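Local coordinates for epimerase domain-containing protein (Bacillus cereus HuA2-4, PDB 6ZLK) that interconverts UDP-glucuronic acid and UDP-galacturonic acid as an NAD-dependent 4-epimerase, at residues D119-H123 with A228-K232; I171-F177 with I236-I242; H191-K195 with I310-Y314. All blocks are in the same frame, centred on the assembly; numbering follows the deposited sequence.

Contacts 1 and 2 share the large, mainly parallel sheet of the NAD-binding domain. Their centres lie about 10 Å apart. Strands 120-126 and 171-180 are neighbours in that sheet, joined by a probable hydrogen bond from His123 N to Val172 O. Helix 218-230 of contact 1 runs on in the chain to strand 239-242 of contact 2. Contact 3 lies on the other side of the chain's centre, its centre about 30 Å from contact 2 and 34 Å from contact 1. Along the chain the order is 119-123, 171-177, 191-195, 228-232, 236-242 and 310-314, so the segments alternate. Contact 2 reaches NAD and the UDP-sugar through Tyr176, contact 3 the UDP-sugar through Arg192.

Contact 1 (D119-H123 with A228-K232); sequences DKFIH and ALETK
Lys120 on strand 120-126 reaches the C-terminal end of helix 218-230 and bonds to Ala228 and Leu229. Its CG stands beside the backbone N (chi1 -72°), and the chain beyond is extended. This carries NZ across to two carbonyls in the last turn of the helix. NZ donates to Ala228 O at 2.6 Å, only slightly tilted from the carbonyl plane. A second bond, NZ to Leu229 O at 3.1 Å, comes from above that carbonyl's plane, at a C=O...N angle of 108°. A water adds a third link. It accepts from Lys120 NZ at 2.9 Å and donates to Thr231 O at 3.2 Å. The ammonium is thus gripped by two carbonyls and a water, and its charge probably suits the negative end of the helix dipole.

Two residues on, Ile122 points the same way and brings only apolar atoms. Its CD1 lies 4.1 Å from Ala228 CB and 4.4 Å from Leu229 CB. Leu229 also touches Val77 and Tyr79 of strand 77-80, so the helix end spans two strands. A helix laid on the face of a parallel sheet in this way is typical of the Rossmann fold of NAD-dependent epimerases.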
# COMPACT_ATOMS: atom_id res chain seq x y z
N ASP A 119 -8.10 -24.08 2.93
CA ASP A 119 -7.19 -24.67 1.93
C ASP A 119 -6.37 -23.56 1.25
O ASP A 119 -5.17 -23.69 1.11
CB ASP A 119 -7.95 -25.46 0.88
CG ASP A 119 -8.68 -26.68 1.42
OD1 ASP A 119 -8.41 -27.08 2.57
OD2 ASP A 119 -9.50 -27.24 0.66
N LYS A 120 -7.03 -22.52 0.73
CA LYS A 120 -6.37 -21.49 -0.09
C LYS A 120 -7.16 -20.21 0.05
O LYS A 120 -8.42 -20.27 0.14
CB LYS A 120 -6.31 -21.80 -1.60
CG LYS A 120 -5.33 -22.88 -1.96
CD LYS A 120 -5.31 -23.24 -3.41
CE LYS A 120 -4.12 -24.10 -3.72
NZ LYS A 120 -4.39 -24.95 -4.90
N PHE A 121 -6.42 -19.12 0.11
CA PHE A 121 -6.96 -17.75 0.04
C PHE A 121 -6.40 -17.16 -1.22
O PHE A 121 -5.21 -16.82 -1.27
CB PHE A 121 -6.59 -16.93 1.26
CG PHE A 121 -7.19 -15.56 1.27
CD1 PHE A 121 -6.66 -14.52 0.54
CD2 PHE A 121 -8.25 -15.29 2.09
CE1 PHE A 121 -7.24 -13.25 0.57
CE2 PHE A 121 -8.79 -14.02 2.19
CZ PHE A 121 -8.32 -13.01 1.39
N ILE A 122 -7.21 -17.16 -2.29
CA ILE A 122 -6.77 -16.80 -3.65
C ILE A 122 -7.13 -15.34 -3.88
O ILE A 122 -8.30 -15.05 -4.08
CB ILE A 122 -7.30 -17.75 -4.71
CG1 ILE A 122 -6.98 -19.20 -4.39
CG2 ILE A 122 -6.76 -17.37 -6.07
CD1 ILE A 122 -7.64 -20.22 -5.28
N HIS A 123 -6.14 -14.50 -3.79
CA HIS A 123 -6.27 -13.02 -3.85
C HIS A 123 -6.04 -12.54 -5.26
O HIS A 123 -4.95 -12.78 -5.81
CB HIS A 123 -5.31 -12.39 -2.84
CG HIS A 123 -5.35 -10.92 -2.87
ND1 HIS A 123 -6.22 -10.22 -2.07
CD2 HIS A 123 -4.66 -10.00 -3.59
CE1 HIS A 123 -6.07 -8.93 -2.32
NE2 HIS A 123 -5.11 -8.76 -3.25
N ALA A 228 -5.64 -22.38 -10.22
CA ALA A 228 -5.05 -22.05 -8.90
C ALA A 228 -5.68 -22.90 -7.79
O ALA A 228 -4.99 -23.20 -6.79
CB ALA A 228 -5.18 -20.57 -8.60
N LEU A 229 -6.97 -23.21 -7.87
CA LEU A 229 -7.62 -24.10 -6.92
C LEU A 229 -7.21 -25.54 -7.21
O LEU A 229 -6.88 -26.25 -6.21
CB LEU A 229 -9.12 -23.93 -7.07
CG LEU A 229 -9.99 -24.82 -6.20
CD1 LEU A 229 -9.52 -24.76 -4.76
CD2 LEU A 229 -11.44 -24.42 -6.31
N GLU A 230 -7.22 -25.95 -8.48
CA GLU A 230 -7.16 -27.39 -8.83
C GLU A 230 -5.75 -27.93 -9.06
O GLU A 230 -5.61 -29.18 -9.12
CB GLU A 230 -7.99 -27.67 -10.07
CG GLU A 230 -9.43 -27.36 -9.81
CD GLU A 230 -10.40 -27.64 -10.94
OE1 GLU A 230 -9.97 -27.80 -12.09
OE2 GLU A 230 -11.63 -27.65 -10.65
N THR A 231 -4.74 -27.09 -9.11
CA THR A 231 -3.37 -27.59 -9.41
C THR A 231 -2.95 -28.56 -8.30
O THR A 231 -3.29 -28.34 -7.10
CB THR A 231 -2.36 -26.44 -9.53
OG1 THR A 231 -1.09 -27.04 -9.83
CG2 THR A 231 -2.20 -25.63 -8.26
N LYS A 232 -2.12 -29.52 -8.68
CA LYS A 232 -1.48 -30.45 -7.71
C LYS A 232 -0.22 -29.84 -7.11
O LYS A 232 0.25 -30.38 -6.07
CB LYS A 232 -1.21 -31.78 -8.42
CG LYS A 232 -2.48 -32.56 -8.76
CD LYS A 232 -3.49 -32.53 -7.62
CE LYS A 232 -4.66 -33.48 -7.79
NZ LYS A 232 -5.69 -33.22 -6.77
O HOH W 1 -2.09 -26.75 -4.61

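Contact 2 (I171-F177 with I236-I242); sequences IVILRYF and IGEVINI. With NAD (nicotinamide-adenine-dinucleotide), chain E.
Leu174, Ile240 and Ile242 make the apolar centre, on the sheet face that also carries Tyr176. Leu174 and Ile240 lie side by side, with Leu174 CD2 4.0 Å from Ile240 CB. Leu174 CB also meets Ile242 CG1 at 4.2 Å. Ile240 and Ile242 rest on helix 285-291 as well. On the other face, Ile173 and Val239 pack alongside each other, with Ile173 CD1 4.0 Å from Val239 CG2. Ile173 goes on to touch helix 148-167.

Strand 171-176 and strand 239-242 pair in parallel in the sheet of the Rossmann-type NAD-binding domain. Four bridges run from Ile173 with Val239 to Tyr176 with Ile242. Backbone bonds alternate between the chains, among them Ile173 N to Glu238 O, Ile240 N to Ile173 O and Ile242 N to Arg175 O. Beyond the bridges, Gly237 N donates to Ile171 O at 2.7 Å.

Tyr176 sets its ring edge against Ile242 CB, while its own CB lies 3.3 Å from C5N of the NAD nicotinamide. Its OH bonds to Thr225. Tyr176 and Phe177 also belong to the UDP-sugar pocket. Opposite the Tyr176 face, Arg175 runs out extended, and Val239 CG1 sits over one face of the guanidinium, 3.4 Å from NE. A salt bridge to Glu157 and a hydrogen bond to Tyr130 hold the group. Asn241 OD1, also bonded to Tyr130 OH, meets the Phe177 ring at its edge, 3.6 Å from CE1; the amide and ring planes are 78° apart.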
# COMPACT_ATOMS: atom_id res chain seq x y z
N ILE A 171 -2.21 -18.01 1.39
CA ILE A 171 -2.46 -17.04 0.30
C ILE A 171 -1.84 -17.52 -1.00
O ILE A 171 -0.78 -18.15 -1.02
CB ILE A 171 -1.99 -15.62 0.67
CG1 ILE A 171 -0.47 -15.49 0.71
CG2 ILE A 171 -2.66 -15.18 1.95
CD1 ILE A 171 0.13 -14.81 -0.48
N VAL A 172 -2.50 -17.15 -2.09
CA VAL A 172 -1.99 -17.23 -3.47
C VAL A 172 -2.41 -15.91 -4.11
O VAL A 172 -3.58 -15.53 -3.92
CB VAL A 172 -2.63 -18.40 -4.25
CG1 VAL A 172 -2.12 -18.38 -5.67
CG2 VAL A 172 -2.39 -19.76 -3.56
N ILE A 173 -1.51 -15.26 -4.80
CA ILE A 173 -1.84 -13.98 -5.49
C ILE A 173 -1.82 -14.17 -6.99
O ILE A 173 -0.83 -14.63 -7.54
CB ILE A 173 -0.93 -12.84 -5.02
CG1 ILE A 173 -1.10 -12.51 -3.53
CG2 ILE A 173 -1.12 -11.63 -5.93
CD1 ILE A 173 0.04 -11.74 -2.92
N LEU A 174 -2.91 -13.85 -7.67
CA LEU A 174 -2.98 -13.86 -9.14
C LEU A 174 -3.00 -12.40 -9.60
O LEU A 174 -3.86 -11.65 -9.19
CB LEU A 174 -4.21 -14.63 -9.65
CG LEU A 174 -4.42 -16.02 -9.09
CD1 LEU A 174 -5.69 -16.66 -9.71
CD2 LEU A 174 -3.18 -16.86 -9.39
N ARG A 175 -2.06 -12.03 -10.44
CA ARG A 175 -2.06 -10.70 -11.10
C ARG A 175 -2.63 -10.84 -12.49
O ARG A 175 -1.94 -11.31 -13.43
CB ARG A 175 -0.64 -10.12 -11.18
CG ARG A 175 -0.10 -9.74 -9.82
CD ARG A 175 1.35 -9.33 -9.94
NE ARG A 175 1.81 -8.83 -8.66
CZ ARG A 175 3.08 -8.60 -8.35
NH1 ARG A 175 4.04 -8.82 -9.22
NH2 ARG A 175 3.42 -8.17 -7.16
N TYR A 176 -3.87 -10.43 -12.65
CA TYR A 176 -4.49 -10.36 -14.00
C TYR A 176 -3.97 -9.18 -14.82
O TYR A 176 -3.74 -8.10 -14.32
CB TYR A 176 -5.99 -10.15 -13.80
CG TYR A 176 -6.80 -11.27 -13.19
CD1 TYR A 176 -6.34 -12.57 -12.98
CD2 TYR A 176 -8.08 -10.98 -12.75
CE1 TYR A 176 -7.14 -13.55 -12.45
CE2 TYR A 176 -8.87 -11.95 -12.16
CZ TYR A 176 -8.43 -13.25 -12.04
OH TYR A 176 -9.26 -14.20 -11.49
N PHE A 177 -3.87 -9.40 -16.12
CA PHE A 177 -3.60 -8.38 -17.16
C PHE A 177 -4.84 -8.18 -18.03
O PHE A 177 -5.37 -9.11 -18.72
CB PHE A 177 -2.42 -8.82 -18.01
CG PHE A 177 -1.08 -8.81 -17.30
CD1 PHE A 177 -0.82 -9.58 -16.18
CD2 PHE A 177 -0.10 -7.96 -17.77
CE1 PHE A 177 0.40 -9.48 -15.55
CE2 PHE A 177 1.14 -7.88 -17.15
CZ PHE A 177 1.38 -8.63 -16.02
N ILE A 236 1.27 -22.12 -2.47
CA ILE A 236 1.00 -21.20 -1.34
C ILE A 236 2.16 -20.21 -1.25
O ILE A 236 3.35 -20.63 -1.36
CB ILE A 236 0.78 -21.94 -0.02
CG1 ILE A 236 -0.35 -22.98 -0.09
CG2 ILE A 236 0.57 -20.91 1.05
CD1 ILE A 236 -1.64 -22.52 -0.70
N GLY A 237 1.83 -18.94 -1.09
CA GLY A 237 2.76 -17.81 -0.97
C GLY A 237 3.19 -17.24 -2.31
O GLY A 237 3.89 -16.24 -2.28
N GLU A 238 2.80 -17.85 -3.44
CA GLU A 238 3.29 -17.49 -4.78
C GLU A 238 2.46 -16.33 -5.37
O GLU A 238 1.22 -16.24 -5.10
CB GLU A 238 3.18 -18.64 -5.78
CG GLU A 238 4.18 -19.78 -5.52
CD GLU A 238 5.63 -19.36 -5.37
OE1 GLU A 238 6.07 -18.41 -6.03
OE2 GLU A 238 6.34 -20.00 -4.56
N VAL A 239 3.13 -15.44 -6.04
CA VAL A 239 2.49 -14.44 -6.94
C VAL A 239 2.60 -14.97 -8.36
O VAL A 239 3.71 -15.32 -8.79
CB VAL A 239 3.14 -13.07 -6.80
CG1 VAL A 239 2.51 -12.05 -7.74
CG2 VAL A 239 3.06 -12.61 -5.34
N ILE A 240 1.50 -14.98 -9.10
CA ILE A 240 1.42 -15.59 -10.44
C ILE A 240 0.73 -14.61 -11.40
O ILE A 240 -0.46 -14.31 -11.15
CB ILE A 240 0.66 -16.94 -10.40
CG1 ILE A 240 1.23 -17.88 -9.32
CG2 ILE A 240 0.66 -17.54 -11.79
CD1 ILE A 240 0.49 -19.22 -9.21
N ASN A 241 1.43 -14.18 -12.42
CA ASN A 241 0.82 -13.40 -13.55
C ASN A 241 -0.12 -14.30 -14.36
O ASN A 241 0.23 -15.47 -14.73
CB ASN A 241 1.84 -12.88 -14.53
CG ASN A 241 2.77 -11.86 -13.94
OD1 ASN A 241 2.42 -11.12 -13.05
ND2 ASN A 241 3.99 -11.82 -14.47
N ILE A 242 -1.31 -13.79 -14.68
CA ILE A 242 -2.28 -14.43 -15.60
C ILE A 242 -2.49 -13.44 -16.75
O ILE A 242 -3.12 -12.38 -16.52
CB ILE A 242 -3.60 -14.74 -14.88
CG1 ILE A 242 -3.39 -15.63 -13.64
CG2 ILE A 242 -4.63 -15.33 -15.83
CD1 ILE A 242 -2.83 -16.98 -13.97
PA NAD E . -16.07 -5.42 -10.98
O1A NAD E . -16.18 -4.02 -10.51
O2A NAD E . -16.90 -5.87 -12.15
O5B NAD E . -16.23 -6.47 -9.83
C5B NAD E . -15.83 -6.24 -8.46
C4B NAD E . -17.03 -6.41 -7.56
O4B NAD E . -16.60 -6.17 -6.20
C3B NAD E . -18.18 -5.46 -7.83
O3B NAD E . -19.33 -6.10 -8.38
C2B NAD E . -18.38 -4.75 -6.49
O2B NAD E . -19.73 -4.48 -6.14
C1B NAD E . -17.75 -5.73 -5.50
N9A NAD E . -17.27 -5.12 -4.27
C8A NAD E . -16.40 -4.07 -4.14
N7A NAD E . -16.16 -3.75 -2.90
C5A NAD E . -17.00 -4.59 -2.17
C6A NAD E . -17.26 -4.73 -0.80
N6A NAD E . -16.75 -3.93 0.16
N1A NAD E . -18.11 -5.71 -0.42
C2A NAD E . -18.67 -6.50 -1.37
N3A NAD E . -18.54 -6.42 -2.70
C4A NAD E . -17.68 -5.47 -3.03
O3 NAD E . -14.52 -5.56 -11.37
PN NAD E . -13.78 -6.75 -12.21
O1N NAD E . -13.36 -6.17 -13.48
O2N NAD E . -14.60 -7.94 -12.14
O5D NAD E . -12.51 -6.97 -11.30
C5D NAD E . -12.52 -8.03 -10.41
C4D NAD E . -11.17 -8.07 -9.75
O4D NAD E . -10.14 -8.30 -10.73
C3D NAD E . -10.77 -6.79 -8.99
O3D NAD E . -10.09 -7.14 -7.78
C2D NAD E . -9.77 -6.11 -9.93
O2D NAD E . -8.92 -5.21 -9.22
C1D NAD E . -9.15 -7.35 -10.55
N1N NAD E . -8.62 -7.13 -11.89
C2N NAD E . -9.46 -6.91 -12.95
C3N NAD E . -8.95 -6.71 -14.18
C7N NAD E . -9.82 -6.39 -15.34
O7N NAD E . -9.25 -6.24 -16.41
N7N NAD E . -11.15 -6.34 -15.17
C4N NAD E . -7.56 -6.84 -14.38
C5N NAD E . -6.71 -6.92 -13.28
C6N NAD E . -7.27 -7.12 -12.05

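Contact 3 (H191-K195 with I310-Y314); sequences HRLIK and IKQLY. With UGA (uridine-5'-diphosphate-glucuronic acid), chain F.
His191 meets Ile310 and Tyr314 where two helices pack together. Helix 189-198 follows strand 171-180 in the chain, and helix 299-313 is the last of the chain, with Tyr314 coming just after it. The pairing joins the C-terminal helix to a helix that lines the sugar-nucleotide site of this Rossmann-type enzyme. The backbones come close, with Lys195 CA 6.6 Å from Ile310 CA.

The tight part is the buried side around Ile310. Its CD1 sits over the centre of the His191 imidazole, a CH-pi contact of 3.5 Å to the ring centroid. Beside it, Ile194 CG2 packs on Ile310 CB at 3.7 Å. At the ring edge, His191 NE2 and Tyr314 OH share a short hydrogen bond of 2.6 Å, nearly straight at 165°. The two rings meet rim to rim, with planes 72° apart. His191 ND1 is bonded to Gln184 O, so both ring nitrogens are held and the rotation of the imidazole is fixed.

Lys195 and Tyr314 form the partly exposed side. The lysine chain, extended as far as CE, runs across one face of the Tyr314 ring and puts CE 3.6 Å from the centroid. Leu313 CG covers the opposite face, so the phenol is sandwiched between aliphatic groups. A bend at the last torsion (chi4 -67°) turns the lysine tip. NZ stays over the ring, but at 4.8 Å from the centroid this cation-pi contact is loose, and NZ also forms a salt bridge with Glu199.

Arg192 leaves the helix on the side away from 310-314, and its NE reaches the uracil. Its NH2 bonds to Thr204 OG1. NE bonds to O4 of the UDP-galacturonic acid form as well. In the UDP-glucuronic acid form, NE donates an almost straight hydrogen bond of 2.8 Å to uracil O4, which lies in the guanidinium plane.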
# COMPACT_ATOMS: atom_id res chain seq x y z
N HIS A 191 -15.29 -2.34 -24.26
CA HIS A 191 -16.74 -2.12 -24.07
C HIS A 191 -17.07 -0.74 -24.63
O HIS A 191 -17.97 -0.60 -25.49
CB HIS A 191 -17.11 -2.23 -22.63
CG HIS A 191 -18.57 -2.20 -22.36
ND1 HIS A 191 -19.14 -3.14 -21.56
CD2 HIS A 191 -19.56 -1.34 -22.71
CE1 HIS A 191 -20.45 -2.90 -21.46
NE2 HIS A 191 -20.72 -1.79 -22.20
N ARG A 192 -16.31 0.28 -24.23
CA ARG A 192 -16.54 1.67 -24.72
C ARG A 192 -16.40 1.73 -26.23
O ARG A 192 -17.28 2.38 -26.88
CB ARG A 192 -15.65 2.71 -24.02
CG ARG A 192 -15.95 2.87 -22.55
CD ARG A 192 -14.93 3.69 -21.76
NE ARG A 192 -14.57 4.92 -22.47
CZ ARG A 192 -15.28 6.04 -22.40
NH1 ARG A 192 -16.32 6.10 -21.58
NH2 ARG A 192 -14.95 7.09 -23.15
N LEU A 193 -15.30 1.24 -26.78
CA LEU A 193 -14.96 1.38 -28.20
C LEU A 193 -15.99 0.65 -29.04
O LEU A 193 -16.37 1.17 -30.07
CB LEU A 193 -13.56 0.84 -28.45
CG LEU A 193 -12.46 1.69 -27.83
CD1 LEU A 193 -11.13 0.97 -27.96
CD2 LEU A 193 -12.36 3.04 -28.53
N ILE A 194 -16.40 -0.55 -28.62
CA ILE A 194 -17.38 -1.33 -29.44
C ILE A 194 -18.72 -0.60 -29.39
O ILE A 194 -19.35 -0.51 -30.47
CB ILE A 194 -17.46 -2.78 -28.95
CG1 ILE A 194 -16.16 -3.55 -29.18
CG2 ILE A 194 -18.65 -3.47 -29.60
CD1 ILE A 194 -16.03 -4.80 -28.30
N LYS A 195 -19.11 -0.10 -28.25
CA LYS A 195 -20.38 0.62 -28.05
C LYS A 195 -20.33 1.84 -28.97
O LYS A 195 -21.32 2.08 -29.72
CB LYS A 195 -20.61 1.01 -26.59
CG LYS A 195 -21.93 1.70 -26.31
CD LYS A 195 -22.08 2.11 -24.87
CE LYS A 195 -23.48 2.53 -24.53
NZ LYS A 195 -23.81 3.77 -25.24
N ILE A 310 -21.87 -7.02 -26.84
CA ILE A 310 -22.17 -5.55 -26.71
C ILE A 310 -23.33 -5.25 -27.68
O ILE A 310 -24.23 -4.47 -27.32
CB ILE A 310 -20.92 -4.71 -27.02
CG1 ILE A 310 -19.76 -4.94 -26.04
CG2 ILE A 310 -21.28 -3.24 -27.05
CD1 ILE A 310 -20.02 -4.57 -24.62
N LYS A 311 -23.30 -5.82 -28.86
CA LYS A 311 -24.34 -5.56 -29.88
C LYS A 311 -25.69 -5.93 -29.25
O LYS A 311 -26.67 -5.17 -29.41
CB LYS A 311 -24.06 -6.33 -31.17
CG LYS A 311 -25.10 -6.12 -32.27
CD LYS A 311 -24.69 -6.79 -33.56
CE LYS A 311 -25.44 -6.27 -34.77
NZ LYS A 311 -24.91 -4.95 -35.19
N GLN A 312 -25.74 -7.08 -28.60
CA GLN A 312 -26.98 -7.57 -27.94
C GLN A 312 -27.33 -6.70 -26.73
O GLN A 312 -28.55 -6.42 -26.50
CB GLN A 312 -26.79 -9.04 -27.57
CG GLN A 312 -27.99 -9.64 -26.86
CD GLN A 312 -27.78 -11.12 -26.70
OE1 GLN A 312 -28.46 -11.93 -27.31
NE2 GLN A 312 -26.80 -11.48 -25.88
N LEU A 313 -26.36 -6.30 -25.92
CA LEU A 313 -26.61 -5.46 -24.72
C LEU A 313 -27.28 -4.13 -25.09
O LEU A 313 -28.17 -3.72 -24.34
CB LEU A 313 -25.28 -5.24 -23.99
CG LEU A 313 -25.35 -4.45 -22.69
CD1 LEU A 313 -26.21 -5.17 -21.66
CD2 LEU A 313 -23.94 -4.26 -22.15
N TYR A 314 -26.94 -3.50 -26.21
CA TYR A 314 -27.44 -2.14 -26.52
C TYR A 314 -28.47 -2.20 -27.66
O TYR A 314 -28.83 -1.12 -28.13
CB TYR A 314 -26.29 -1.17 -26.78
CG TYR A 314 -25.40 -1.02 -25.56
CD1 TYR A 314 -25.91 -0.47 -24.39
CD2 TYR A 314 -24.09 -1.48 -25.56
CE1 TYR A 314 -25.13 -0.35 -23.26
CE2 TYR A 314 -23.30 -1.38 -24.42
CZ TYR A 314 -23.81 -0.77 -23.28
OH TYR A 314 -23.09 -0.64 -22.13
C1' UGA F . -7.81 -2.92 -16.77
C2' UGA F . -8.88 -2.88 -15.69
O2' UGA F . -9.67 -1.72 -15.91
C3' UGA F . -8.30 -2.84 -14.30
O3' UGA F . -9.38 -3.07 -13.39
C4' UGA F . -7.21 -3.88 -14.10
O4' UGA F . -6.60 -3.66 -12.82
C5' UGA F . -6.16 -3.77 -15.22
O5' UGA F . -6.81 -3.89 -16.49
C6' UGA F . -5.02 -4.79 -15.19
O'P UGA F . -4.53 -5.14 -14.14
O'Q UGA F . -4.57 -5.19 -16.23
PB UGA F . -6.62 -1.11 -18.26
O1B UGA F . -5.46 -1.89 -18.72
O2B UGA F . -6.53 0.36 -18.06
O3B UGA F . -7.29 -1.61 -16.89
O3A UGA F . -7.81 -1.46 -19.26
PA UGA F . -8.79 -0.67 -20.24
O1A UGA F . -9.66 0.18 -19.42
O2A UGA F . -9.38 -1.68 -21.14
O5D UGA F . -7.77 0.27 -21.05
C5D UGA F . -6.78 -0.23 -21.92
C4D UGA F . -6.22 0.93 -22.70
O4D UGA F . -7.27 1.59 -23.45
C3D UGA F . -5.56 2.02 -21.85
O3D UGA F . -4.28 2.22 -22.46
C2D UGA F . -6.47 3.23 -21.98
O2D UGA F . -5.72 4.41 -22.20
C1D UGA F . -7.18 2.99 -23.31
N1 UGA F . -8.54 3.54 -23.40
C6 UGA F . -9.50 3.23 -22.47
C2 UGA F . -8.83 4.27 -24.54
O2 UGA F . -7.99 4.58 -25.38
N3 UGA F . -10.14 4.63 -24.66
C4 UGA F . -11.15 4.36 -23.77
O4 UGA F . -12.27 4.81 -24.02
C5 UGA F . -10.77 3.62 -22.60